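Local coordinates for protein AlyGC (Glaciecola chathamensis, PDB 5GKD) that breaks down alginate as a polysaccharide lyase of family 6, probably by beta-elimination at the glycosidic bond, at residues Thr482-Ala487 with Asn510-Gly515; Ser438-Ala443 with Thr460-Val465; Ile495-Ser500 with Val516-Thr521; Arg499-Glu504 with Leu531-Arg536. One frame throughout, in Å; residues are numbered along the deposited sequence.

Contact 1. Residues Thr482-Ala487 with Asn510-Gly515; sequences TLTIRA and NLTLDG
D514 and R486 reach out from the same face of two adjoining parallel strands and lie side by side. Their ion pair is loose: NE of R486 stands 3.5 Å from OD2 of D514, a weak hydrogen bond bent to 135°, with the guanidinium and carboxylate planes 77° apart. A water supports it, accepting from NH2 of R486 in the guanidinium plane and donating to the same OD2. On the face that points the other way, I485 sets its CB 3.9 Å from CD2 of L513, and its CG1 comes within 4.3 Å of CD1 of L511. N510 ends the row of R486 and D514: with CG anti to its carbonyl carbon (chi1 -54°), its amide swings over to T482, and ND2 gives OG1 of that threonine a 3.0 Å bond in the amide plane, while OD1 takes the backbone N-H of R544. Between these ends T484 and T512 stack like on like, CG2 to CG2 at 3.8 Å. Five backbone bonds tie 482-487 to 510-515, the shortest from N of I485 to O of T512 at 2.8 Å. In-register parallel strands with such ladders are characteristic of a parallel beta-helix, the fold known from pectate-lyase-like proteins.

Contact 2. Residues Ser438-Ala443 with Thr460-Val465; sequences SGKHIA and TGDVLV
Two successive strands of a parallel beta-helix begin here, and an aspartate ties down the loop that leads into the first of them. D462 grips K440 twice. Its OD1 takes the backbone N of K440 at 2.8 Å, nearly straight at 170° but from above the carboxylate plane; its OD2 meets NZ of the same lysine at 3.1 Å on the syn side, a salt bridge. The lysine gets there with CG in the crowded position between its backbone N and carbonyl carbon (chi1 62°), which lays CG against OD1, and with a bend at the last torsion that brings NZ down on OD2. Both groups have a further partner in E459, whose carboxylate pairs with NZ while its backbone N-H goes to OD2, so the lysine sits between two acids. Beyond this the ladder is regular, with V463 N on K440 O, I442 N on V463 O, and V465 N on I442 O. H441 lies alongside V463, whose CB is 4.0 Å from the ring centroid and only 12° off its normal, a CH-pi contact; CG2 of V465 comes to the ring's edge. G461, at positive phi, offers its carbonyl O to the N of G439 at 2.9 Å. The strand 462-466 then pairs with 482-487 on its other side, L464 packs on A454 and I455 of the helix 450-457, and H441 touches R486.

Contact 3. Residues Ile495-Ser500 with Val516-Thr521; sequences IFPQRS and VYVDAT
OD1 of D519 is gripped by several donors: the hydroxyl of T521 at 2.6 Å on its syn lone pair, the backbone N of T521 at 3.0 Å from above the carboxylate plane, and ND2 of N554 on the next strand. The bond to the backbone N two residues on makes an Asx turn, where strand 517-519 ends. Across the contact, OD2 of the same carboxylate lies in the plane of the F496 ring, at its edge, 3.4 Å from CE1, with ring and carboxylate planes 55° apart. CG of D519 stands anti to its backbone N (chi1 175°), which carries the acid out beside that ring. With an alanine here, both donors of T521 and ND2 of N554 would probably lose their shared acceptor, the turn would be free to shift, and the F496 edge would lose its oxygen neighbour. F496 also stacks on W472 of the preceding turn. The strands are held by two bonds, I495 N to Y517 O at 2.7 Å and D519 N to I495 O at 3.2 Å. Beyond them P497, which has no N-H to give, packs its CD 3.9 Å from CG1 of V518 and its CG against CB of A520. Inward, CD1 of I495 meets CB of V516 at 4.0 Å. Aliphatic side chains stacked thus, one strand on the next, form the interior of a parallel beta-helix.

Contact 4. Residues Arg499-Glu504 with Leu531-Arg536; sequences RSTLIE and LIRTTR
R533 joins the two segments through NE and NH1 of its guanidinium. NH1 gives a 2.9 Å salt bridge to OE1 of E504, on its anti lone pair, with carboxylate and guanidinium planes 72° apart; NE gives OG1 of T501 a 2.8 Å bond bent to 143°. CG of R533 lies between its backbone N and carbonyl carbon (chi1 65°), and the chain runs extended from there to NE, back across 499-504. NH1 also reaches O of T534, 3.1 Å away. A methionine here would probably leave E504 OE1 without this salt-bridge mate and T501 OG1 without the NE donor. That hydroxyl also bonds OG1 of T530. NH1 of R536 lies 3.3 Å above the guanidinium plane of R533, over its centre; E121 of the second subunit makes long, weak ion pairs with both arginines. A water bridges OE1 of E504 and N of R536. The segments join successive strands of a second parallel sheet of the beta-helix, 503-505 and 530-534, the latter turning a corner at L531 and I532. At that corner O of L531 accepts twice, from N of I503 at 3.1 Å and N of L502 at 2.9 Å, and N of R533 returns a bond to I503 O. Further in, CD1 of L531 rests 3.9 Å from CB of L502, and CG1 of I532 comes only within 4.4 Å of CB of I503.

All four contacts join successive turns of the beta-helix in the C-terminal part of the chain. Contact 2 comes first and closes before contact 1 opens; the two centres are about 9 Å apart, and together they line up four successive strands, 441-444, 462-466, 482-487 and 510-514. The segments of contact 1 alternate along the chain with those of contacts 3 and 4, which share R499 and S500 and have centres about 11 Å apart; each pairs the same two turns at a different point round the coil, contact 4 on the separate sheet of strands 503-505 and 530-534. Interior side chains meet, L511 on I503 and P497 on L531. The coil is bonded on several sides around one apolar core.

Contact 1. Residues Thr482-Ala487 with Asn510-Gly515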
loop_
_atom_site.group_PDB
_atom_site.type_symbol
_atom_site.label_atom_id
_atom_site.label_comp_id
_atom_site.label_asym_id
_atom_site.label_seq_id
_atom_site.Cartn_x
_atom_site.Cartn_y
_atom_site.Cartn_z
ATOM N N THR A 482 2.891 23.060 0.633
ATOM C CA THR A 482 3.754 23.342 1.774
ATOM C C THR A 482 3.046 24.344 2.682
ATOM O O THR A 482 2.608 25.406 2.227
ATOM C CB THR A 482 5.114 23.874 1.312
ATOM O OG1 THR A 482 5.800 22.855 0.551
ATOM C CG2 THR A 482 5.969 24.276 2.499
ATOM N N LEU A 483 2.912 23.997 3.958
ATOM C CA LEU A 483 2.062 24.787 4.841
ATOM C C LEU A 483 2.598 24.755 6.262
ATOM O O LEU A 483 3.114 23.730 6.711
ATOM C CB LEU A 483 0.625 24.256 4.820
ATOM C CG LEU A 483 -0.498 25.259 5.048
ATOM C CD1 LEU A 483 -0.705 26.126 3.808
ATOM C CD2 LEU A 483 -1.782 24.534 5.430
ATOM N N THR A 484 2.467 25.879 6.962
ATOM C CA THR A 484 2.744 25.972 8.391
ATOM C C THR A 484 1.448 26.295 9.121
ATOM O O THR A 484 0.742 27.236 8.750
ATOM C CB THR A 484 3.799 27.040 8.697
ATOM O OG1 THR A 484 5.043 26.683 8.084
ATOM C CG2 THR A 484 4.017 27.159 10.188
ATOM N N ILE A 485 1.130 25.513 10.144
ATOM C CA ILE A 485 -0.004 25.778 11.018
ATOM C C ILE A 485 0.554 26.255 12.358
ATOM O O ILE A 485 1.182 25.482 13.093
ATOM C CB ILE A 485 -0.898 24.544 11.170
ATOM C CG1 ILE A 485 -1.397 24.104 9.787
ATOM C CG2 ILE A 485 -2.054 24.844 12.097
ATOM C CD1 ILE A 485 -2.374 22.984 9.806
ATOM N N ARG A 486 0.349 27.535 12.669
ATOM C CA ARG A 486 0.966 28.184 13.822
ATOM C C ARG A 486 -0.102 28.770 14.734
ATOM O O ARG A 486 -1.002 29.471 14.264
ATOM C CB ARG A 486 1.925 29.290 13.373
ATOM C CG ARG A 486 2.548 30.092 14.511
ATOM C CD ARG A 486 3.448 31.177 13.973
ATOM N NE ARG A 486 4.529 30.599 13.183
ATOM C CZ ARG A 486 5.233 31.258 12.266
ATOM N NH1 ARG A 486 4.971 32.539 12.013
ATOM N NH2 ARG A 486 6.198 30.634 11.596
ATOM N N ALA A 487 0.000 28.496 16.028
ATOM C CA ALA A 487 -0.882 29.143 16.993
ATOM C C ALA A 487 -0.430 30.578 17.219
ATOM O O ALA A 487 0.764 30.844 17.384
ATOM C CB ALA A 487 -0.889 28.386 18.321
ATOM N N ASN A 510 3.928 19.304 2.636
ATOM C CA ASN A 510 4.970 19.378 3.645
ATOM C C ASN A 510 4.384 20.210 4.778
ATOM O O ASN A 510 3.697 21.198 4.522
ATOM C CB ASN A 510 6.279 20.002 3.104
ATOM C CG ASN A 510 6.812 19.297 1.839
ATOM O OD1 ASN A 510 7.378 18.219 1.918
ATOM N ND2 ASN A 510 6.653 19.932 0.678
ATOM N N LEU A 511 4.628 19.808 6.023
ATOM C CA LEU A 511 3.865 20.334 7.145
ATOM C C LEU A 511 4.775 20.780 8.280
ATOM O O LEU A 511 5.654 20.027 8.702
ATOM C CB LEU A 511 2.876 19.280 7.667
ATOM C CG LEU A 511 2.077 19.665 8.921
ATOM C CD1 LEU A 511 1.199 20.887 8.653
ATOM C CD2 LEU A 511 1.234 18.497 9.458
ATOM N N THR A 512 4.551 21.993 8.777
ATOM C CA THR A 512 5.095 22.439 10.051
ATOM C C THR A 512 3.944 22.729 10.999
ATOM O O THR A 512 3.001 23.437 10.636
ATOM C CB THR A 512 5.969 23.680 9.895
ATOM O OG1 THR A 512 7.182 23.337 9.214
ATOM C CG2 THR A 512 6.305 24.280 11.262
ATOM N N LEU A 513 3.999 22.139 12.188
ATOM C CA LEU A 513 3.112 22.467 13.291
ATOM C C LEU A 513 3.928 23.208 14.340
ATOM O O LEU A 513 4.997 22.739 14.743
ATOM C CB LEU A 513 2.481 21.218 13.912
ATOM C CG LEU A 513 1.601 20.329 13.039
ATOM C CD1 LEU A 513 1.143 19.121 13.813
ATOM C CD2 LEU A 513 0.415 21.088 12.531
ATOM N N ASP A 514 3.417 24.350 14.788
ATOM C CA ASP A 514 4.155 25.225 15.690
ATOM C C ASP A 514 3.188 25.729 16.759
ATOM O O ASP A 514 2.252 26.477 16.457
ATOM C CB ASP A 514 4.790 26.371 14.902
ATOM C CG ASP A 514 5.635 27.282 15.759
ATOM O OD1 ASP A 514 5.792 26.999 16.967
ATOM O OD2 ASP A 514 6.167 28.273 15.204
ATOM N N GLY A 515 3.387 25.286 17.997
ATOM C CA GLY A 515 2.610 25.798 19.107
ATOM C C GLY A 515 1.165 25.354 19.176
ATOM O O GLY A 515 0.363 26.009 19.826
HETATM O O HOH W 1 7.245 28.327 12.456
#

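Contact 2. Residues Ser438-Ala443 with Thr460-Val465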
loop_
_atom_site.group_PDB
_atom_site.type_symbol
_atom_site.label_atom_id
_atom_site.label_comp_id
_atom_site.label_asym_id
_atom_site.label_seq_id
_atom_site.Cartn_x
_atom_site.Cartn_y
_atom_site.Cartn_z
ATOM N N SER A 438 7.597 30.811 3.232
ATOM C CA SER A 438 7.959 31.666 2.116
ATOM C C SER A 438 6.753 32.347 1.495
ATOM O O SER A 438 6.921 33.192 0.612
ATOM C CB SER A 438 8.671 30.836 1.048
ATOM O OG SER A 438 7.831 29.784 0.628
ATOM N N GLY A 439 5.549 31.977 1.905
ATOM C CA GLY A 439 4.316 32.565 1.426
ATOM C C GLY A 439 3.836 33.680 2.329
ATOM O O GLY A 439 4.639 34.430 2.897
ATOM N N LYS A 440 2.525 33.785 2.472
ATOM C CA LYS A 440 1.886 34.845 3.235
ATOM C C LYS A 440 1.260 34.284 4.504
ATOM O O LYS A 440 1.067 33.076 4.658
ATOM C CB LYS A 440 0.820 35.545 2.398
ATOM C CG LYS A 440 -0.271 34.598 1.986
ATOM C CD LYS A 440 -1.370 35.296 1.229
ATOM C CE LYS A 440 -2.531 34.340 1.017
ATOM N NZ LYS A 440 -2.340 33.506 -0.205
ATOM N N HIS A 441 0.918 35.183 5.419
ATOM C CA HIS A 441 0.284 34.800 6.670
ATOM C C HIS A 441 -1.219 34.996 6.553
ATOM O O HIS A 441 -1.683 36.021 6.041
ATOM C CB HIS A 441 0.867 35.590 7.838
ATOM C CG HIS A 441 2.300 35.262 8.112
ATOM N ND1 HIS A 441 2.739 34.792 9.329
ATOM C CD2 HIS A 441 3.391 35.307 7.311
ATOM C CE1 HIS A 441 4.042 34.574 9.271
ATOM N NE2 HIS A 441 4.462 34.881 8.056
ATOM N N ILE A 442 -1.967 33.989 6.991
ATOM C CA ILE A 442 -3.422 33.973 6.946
ATOM C C ILE A 442 -3.930 33.763 8.363
ATOM O O ILE A 442 -3.553 32.789 9.025
ATOM C CB ILE A 442 -3.949 32.862 6.023
ATOM C CG1 ILE A 442 -3.402 33.034 4.610
ATOM C CG2 ILE A 442 -5.473 32.843 6.031
ATOM C CD1 ILE A 442 -3.655 31.837 3.719
ATOM N N ALA A 443 -4.778 34.671 8.828
ATOM C CA ALA A 443 -5.410 34.505 10.125
ATOM C C ALA A 443 -6.585 33.542 10.008
ATOM O O ALA A 443 -7.357 33.601 9.049
ATOM C CB ALA A 443 -5.877 35.859 10.664
ATOM N N THR A 460 0.867 27.581 -1.511
ATOM C CA THR A 460 2.009 26.817 -1.023
ATOM C C THR A 460 3.026 27.756 -0.393
ATOM O O THR A 460 3.334 28.817 -0.938
ATOM C CB THR A 460 2.640 25.977 -2.155
ATOM O OG1 THR A 460 3.482 24.967 -1.580
ATOM C CG2 THR A 460 3.485 26.833 -3.129
ATOM N N GLY A 461 3.526 27.379 0.780
ATOM C CA GLY A 461 4.412 28.236 1.538
ATOM C C GLY A 461 3.725 29.124 2.560
ATOM O O GLY A 461 4.414 29.759 3.357
ATOM N N ASP A 462 2.396 29.171 2.579
ATOM C CA ASP A 462 1.687 30.071 3.483
ATOM C C ASP A 462 1.814 29.613 4.932
ATOM O O ASP A 462 2.198 28.477 5.219
ATOM C CB ASP A 462 0.212 30.159 3.103
ATOM C CG ASP A 462 -0.018 31.039 1.905
ATOM O OD1 ASP A 462 0.953 31.696 1.481
ATOM O OD2 ASP A 462 -1.159 31.079 1.388
ATOM N N VAL A 463 1.477 30.520 5.855
ATOM C CA VAL A 463 1.469 30.234 7.290
ATOM C C VAL A 463 0.086 30.557 7.828
ATOM O O VAL A 463 -0.365 31.703 7.754
ATOM C CB VAL A 463 2.546 31.023 8.048
ATOM C CG1 VAL A 463 2.467 30.730 9.542
ATOM C CG2 VAL A 463 3.922 30.684 7.524
ATOM N N LEU A 464 -0.588 29.547 8.361
ATOM C CA LEU A 464 -1.884 29.728 8.995
ATOM C C LEU A 464 -1.666 30.044 10.473
ATOM O O LEU A 464 -0.975 29.299 11.177
ATOM C CB LEU A 464 -2.747 28.477 8.824
ATOM C CG LEU A 464 -3.549 28.234 7.529
ATOM C CD1 LEU A 464 -2.749 28.504 6.274
ATOM C CD2 LEU A 464 -4.121 26.811 7.488
ATOM N N VAL A 465 -2.236 31.159 10.933
ATOM C CA VAL A 465 -2.079 31.638 12.302
ATOM C C VAL A 465 -3.435 31.503 12.982
ATOM O O VAL A 465 -4.350 32.295 12.729
ATOM C CB VAL A 465 -1.564 33.080 12.350
ATOM C CG1 VAL A 465 -1.173 33.446 13.761
ATOM C CG2 VAL A 465 -0.385 33.240 11.414
HETATM O O HOH W 2 5.933 30.218 -1.458
#

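Contact 3. Residues Ile495-Ser500 with Val516-Thr521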
loop_
_atom_site.group_PDB
_atom_site.type_symbol
_atom_site.label_atom_id
_atom_site.label_comp_id
_atom_site.label_asym_id
_atom_site.label_seq_id
_atom_site.Cartn_x
_atom_site.Cartn_y
_atom_site.Cartn_z
ATOM N N ILE A 495 -7.073 21.884 18.943
ATOM C CA ILE A 495 -7.594 21.182 17.773
ATOM C C ILE A 495 -8.180 19.855 18.236
ATOM O O ILE A 495 -7.497 19.062 18.894
ATOM C CB ILE A 495 -6.506 20.979 16.705
ATOM C CG1 ILE A 495 -6.024 22.338 16.186
ATOM C CG2 ILE A 495 -7.042 20.125 15.558
ATOM C CD1 ILE A 495 -4.569 22.351 15.679
ATOM N N PHE A 496 -9.449 19.622 17.911
ATOM C CA PHE A 496 -10.153 18.407 18.309
ATOM C C PHE A 496 -10.442 17.567 17.077
ATOM O O PHE A 496 -11.418 17.839 16.364
ATOM C CB PHE A 496 -11.466 18.734 19.023
ATOM C CG PHE A 496 -11.308 19.337 20.379
ATOM C CD1 PHE A 496 -10.932 18.566 21.461
ATOM C CD2 PHE A 496 -11.577 20.671 20.586
ATOM C CE1 PHE A 496 -10.813 19.123 22.711
ATOM C CE2 PHE A 496 -11.459 21.230 21.846
ATOM C CZ PHE A 496 -11.076 20.456 22.900
ATOM N N PRO A 497 -9.659 16.529 16.793
ATOM C CA PRO A 497 -10.043 15.596 15.734
ATOM C C PRO A 497 -11.293 14.807 16.103
ATOM O O PRO A 497 -11.468 14.365 17.243
ATOM C CB PRO A 497 -8.822 14.679 15.621
ATOM C CG PRO A 497 -8.204 14.735 16.989
ATOM C CD PRO A 497 -8.399 16.135 17.447
ATOM N N GLN A 498 -12.161 14.627 15.122
ATOM C CA GLN A 498 -13.314 13.761 15.266
ATOM C C GLN A 498 -13.294 12.598 14.289
ATOM O O GLN A 498 -14.212 11.771 14.325
ATOM C CB GLN A 498 -14.612 14.561 15.094
ATOM C CG GLN A 498 -14.800 15.655 16.138
ATOM C CD GLN A 498 -15.988 16.553 15.837
ATOM O OE1 GLN A 498 -15.875 17.513 15.084
ATOM N NE2 GLN A 498 -17.135 16.240 16.427
ATOM N N ARG A 499 -12.288 12.517 13.415
ATOM C CA ARG A 499 -12.130 11.421 12.462
ATOM C C ARG A 499 -10.919 10.565 12.832
ATOM O O ARG A 499 -10.111 10.919 13.694
ATOM C CB ARG A 499 -11.978 11.950 11.026
ATOM C CG ARG A 499 -13.122 12.841 10.531
ATOM C CD ARG A 499 -14.297 12.046 9.938
ATOM N NE ARG A 499 -15.121 11.401 10.956
ATOM C CZ ARG A 499 -16.091 12.016 11.642
ATOM N NH1 ARG A 499 -16.360 13.300 11.417
ATOM N NH2 ARG A 499 -16.791 11.352 12.561
ATOM N N SER A 500 -10.805 9.420 12.156
ATOM C CA SER A 500 -9.696 8.500 12.396
ATOM C C SER A 500 -8.347 9.140 12.103
ATOM O O SER A 500 -7.332 8.751 12.686
ATOM C CB SER A 500 -9.865 7.250 11.543
ATOM O OG SER A 500 -10.770 6.366 12.161
ATOM N N VAL A 516 0.802 24.269 18.544
ATOM C CA VAL A 516 -0.589 23.884 18.532
ATOM C C VAL A 516 -0.840 22.903 19.669
ATOM O O VAL A 516 0.079 22.335 20.251
ATOM C CB VAL A 516 -1.017 23.289 17.170
ATOM C CG1 VAL A 516 -0.520 24.155 16.029
ATOM C CG2 VAL A 516 -0.530 21.852 17.022
ATOM N N TYR A 517 -2.111 22.705 19.983
ATOM C CA TYR A 517 -2.520 21.801 21.044
ATOM C C TYR A 517 -3.594 20.882 20.483
ATOM O O TYR A 517 -4.611 21.356 19.968
ATOM C CB TYR A 517 -3.032 22.598 22.253
ATOM C CG TYR A 517 -3.206 21.784 23.503
ATOM C CD1 TYR A 517 -4.316 20.953 23.664
ATOM C CD2 TYR A 517 -2.270 21.841 24.533
ATOM C CE1 TYR A 517 -4.490 20.193 24.808
ATOM C CE2 TYR A 517 -2.434 21.078 25.689
ATOM C CZ TYR A 517 -3.548 20.257 25.814
ATOM O OH TYR A 517 -3.726 19.498 26.949
ATOM N N VAL A 518 -3.371 19.577 20.574
ATOM C CA VAL A 518 -4.300 18.598 20.029
ATOM C C VAL A 518 -4.774 17.710 21.157
ATOM O O VAL A 518 -3.961 17.063 21.826
ATOM C CB VAL A 518 -3.685 17.747 18.904
ATOM C CG1 VAL A 518 -4.706 16.706 18.435
ATOM C CG2 VAL A 518 -3.263 18.605 17.732
ATOM N N ASP A 519 -6.085 17.676 21.356
ATOM C CA ASP A 519 -6.745 16.761 22.272
ATOM C C ASP A 519 -7.597 15.835 21.416
ATOM O O ASP A 519 -8.599 16.266 20.841
ATOM C CB ASP A 519 -7.581 17.538 23.294
ATOM C CG ASP A 519 -8.388 16.644 24.213
ATOM O OD1 ASP A 519 -8.228 15.410 24.182
ATOM O OD2 ASP A 519 -9.208 17.190 24.984
ATOM N N ALA A 520 -7.190 14.570 21.324
ATOM C CA ALA A 520 -7.857 13.570 20.499
ATOM C C ALA A 520 -8.968 12.827 21.237
ATOM O O ALA A 520 -9.361 11.739 20.803
ATOM C CB ALA A 520 -6.839 12.562 19.971
ATOM N N THR A 521 -9.474 13.391 22.337
ATOM C CA THR A 521 -10.549 12.764 23.106
ATOM C C THR A 521 -11.740 12.345 22.238
ATOM O O THR A 521 -12.350 11.298 22.471
ATOM C CB THR A 521 -11.000 13.729 24.207
ATOM O OG1 THR A 521 -9.972 13.820 25.203
ATOM C CG2 THR A 521 -12.331 13.285 24.841
HETATM O O HOH W 3 -10.863 15.214 19.855
#

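Contact 4. Residues Arg499-Glu504 with Leu531-Arg536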
loop_
_atom_site.group_PDB
_atom_site.type_symbol
_atom_site.label_atom_id
_atom_site.label_comp_id
_atom_site.label_asym_id
_atom_site.label_seq_id
_atom_site.Cartn_x
_atom_site.Cartn_y
_atom_site.Cartn_z
ATOM N N ARG A 499 -12.288 12.517 13.415
ATOM C CA ARG A 499 -12.130 11.421 12.462
ATOM C C ARG A 499 -10.919 10.565 12.832
ATOM O O ARG A 499 -10.111 10.919 13.694
ATOM C CB ARG A 499 -11.978 11.950 11.026
ATOM C CG ARG A 499 -13.122 12.841 10.531
ATOM C CD ARG A 499 -14.297 12.046 9.938
ATOM N NE ARG A 499 -15.121 11.401 10.956
ATOM C CZ ARG A 499 -16.091 12.016 11.642
ATOM N NH1 ARG A 499 -16.360 13.300 11.417
ATOM N NH2 ARG A 499 -16.791 11.352 12.561
ATOM N N SER A 500 -10.805 9.420 12.156
ATOM C CA SER A 500 -9.696 8.500 12.396
ATOM C C SER A 500 -8.347 9.140 12.103
ATOM O O SER A 500 -7.332 8.751 12.686
ATOM C CB SER A 500 -9.865 7.250 11.543
ATOM O OG SER A 500 -10.770 6.366 12.161
ATOM N N THR A 501 -8.315 10.106 11.206
ATOM C CA THR A 501 -7.109 10.851 10.904
ATOM C C THR A 501 -7.405 12.327 11.069
ATOM O O THR A 501 -8.487 12.792 10.704
ATOM C CB THR A 501 -6.614 10.578 9.473
ATOM O OG1 THR A 501 -6.234 9.205 9.355
ATOM C CG2 THR A 501 -5.423 11.462 9.141
ATOM N N LEU A 502 -6.451 13.044 11.656
ATOM C CA LEU A 502 -6.501 14.496 11.681
ATOM C C LEU A 502 -5.897 15.092 10.414
ATOM O O LEU A 502 -6.543 15.879 9.721
ATOM C CB LEU A 502 -5.761 15.017 12.912
ATOM C CG LEU A 502 -5.751 16.534 13.013
ATOM C CD1 LEU A 502 -7.178 17.036 13.100
ATOM C CD2 LEU A 502 -4.923 16.983 14.197
ATOM N N ILE A 503 -4.656 14.725 10.100
ATOM C CA ILE A 503 -3.917 15.301 8.980
ATOM C C ILE A 503 -3.335 14.187 8.119
ATOM O O ILE A 503 -2.649 13.290 8.628
ATOM C CB ILE A 503 -2.792 16.240 9.450
ATOM C CG1 ILE A 503 -3.372 17.428 10.203
ATOM C CG2 ILE A 503 -1.980 16.723 8.256
ATOM C CD1 ILE A 503 -2.322 18.312 10.818
ATOM N N GLU A 504 -3.575 14.281 6.815
ATOM C CA GLU A 504 -3.046 13.384 5.800
ATOM C C GLU A 504 -2.102 14.168 4.897
ATOM O O GLU A 504 -2.451 15.249 4.420
ATOM C CB GLU A 504 -4.181 12.779 4.974
ATOM C CG GLU A 504 -3.731 11.982 3.781
ATOM C CD GLU A 504 -4.892 11.564 2.897
ATOM O OE1 GLU A 504 -5.313 10.393 2.970
ATOM O OE2 GLU A 504 -5.390 12.415 2.130
ATOM N N LEU A 531 -3.311 9.843 14.098
ATOM C CA LEU A 531 -3.528 11.287 14.145
ATOM C C LEU A 531 -2.927 11.973 12.927
ATOM O O LEU A 531 -3.585 12.789 12.273
ATOM C CB LEU A 531 -2.958 11.879 15.435
ATOM C CG LEU A 531 -3.422 13.313 15.698
ATOM C CD1 LEU A 531 -4.807 13.350 16.315
ATOM C CD2 LEU A 531 -2.407 14.068 16.564
ATOM N N ILE A 532 -1.683 11.656 12.599
ATOM C CA ILE A 532 -1.022 12.212 11.425
ATOM C C ILE A 532 -0.436 11.069 10.607
ATOM O O ILE A 532 0.063 10.084 11.161
ATOM C CB ILE A 532 0.072 13.229 11.809
ATOM C CG1 ILE A 532 -0.512 14.336 12.689
ATOM C CG2 ILE A 532 0.734 13.815 10.557
ATOM C CD1 ILE A 532 0.520 15.320 13.187
ATOM N N ARG A 533 -0.513 11.187 9.285
ATOM C CA ARG A 533 -0.021 10.130 8.413
ATOM C C ARG A 533 0.160 10.698 7.020
ATOM O O ARG A 533 -0.360 11.768 6.697
ATOM C CB ARG A 533 -0.980 8.922 8.379
ATOM C CG ARG A 533 -2.368 9.191 7.775
ATOM C CD ARG A 533 -3.203 7.905 7.596
ATOM N NE ARG A 533 -4.595 8.215 7.287
ATOM C CZ ARG A 533 -5.039 8.576 6.083
ATOM N NH1 ARG A 533 -4.199 8.648 5.052
ATOM N NH2 ARG A 533 -6.320 8.854 5.893
ATOM N N THR A 534 0.920 9.973 6.201
ATOM C CA THR A 534 0.887 10.217 4.775
ATOM C C THR A 534 -0.395 9.641 4.195
ATOM O O THR A 534 -1.083 8.839 4.825
ATOM C CB THR A 534 2.095 9.591 4.060
ATOM O OG1 THR A 534 2.004 8.164 4.105
ATOM C CG2 THR A 534 3.398 10.038 4.692
ATOM N N THR A 535 -0.698 10.030 2.959
ATOM C CA THR A 535 -1.653 9.264 2.171
ATOM C C THR A 535 -1.254 7.793 2.148
ATOM O O THR A 535 -0.080 7.441 2.288
ATOM C CB THR A 535 -1.741 9.795 0.737
ATOM O OG1 THR A 535 -2.648 8.995 -0.029
ATOM C CG2 THR A 535 -0.385 9.772 0.064
ATOM N N ARG A 536 -2.244 6.927 1.976
ATOM C CA ARG A 536 -1.974 5.513 1.810
ATOM C C ARG A 536 -1.838 5.118 0.345
ATOM O O ARG A 536 -1.496 3.967 0.047
ATOM C CB ARG A 536 -3.059 4.696 2.505
ATOM C CG ARG A 536 -3.163 5.012 4.004
ATOM C CD ARG A 536 -4.126 4.079 4.674
ATOM N NE ARG A 536 -4.251 4.288 6.109
ATOM C CZ ARG A 536 -5.283 4.900 6.679
ATOM N NH1 ARG A 536 -6.255 5.388 5.933
ATOM N NH2 ARG A 536 -5.338 5.028 7.995
HETATM O O HOH W 4 -5.095 7.635 1.813
#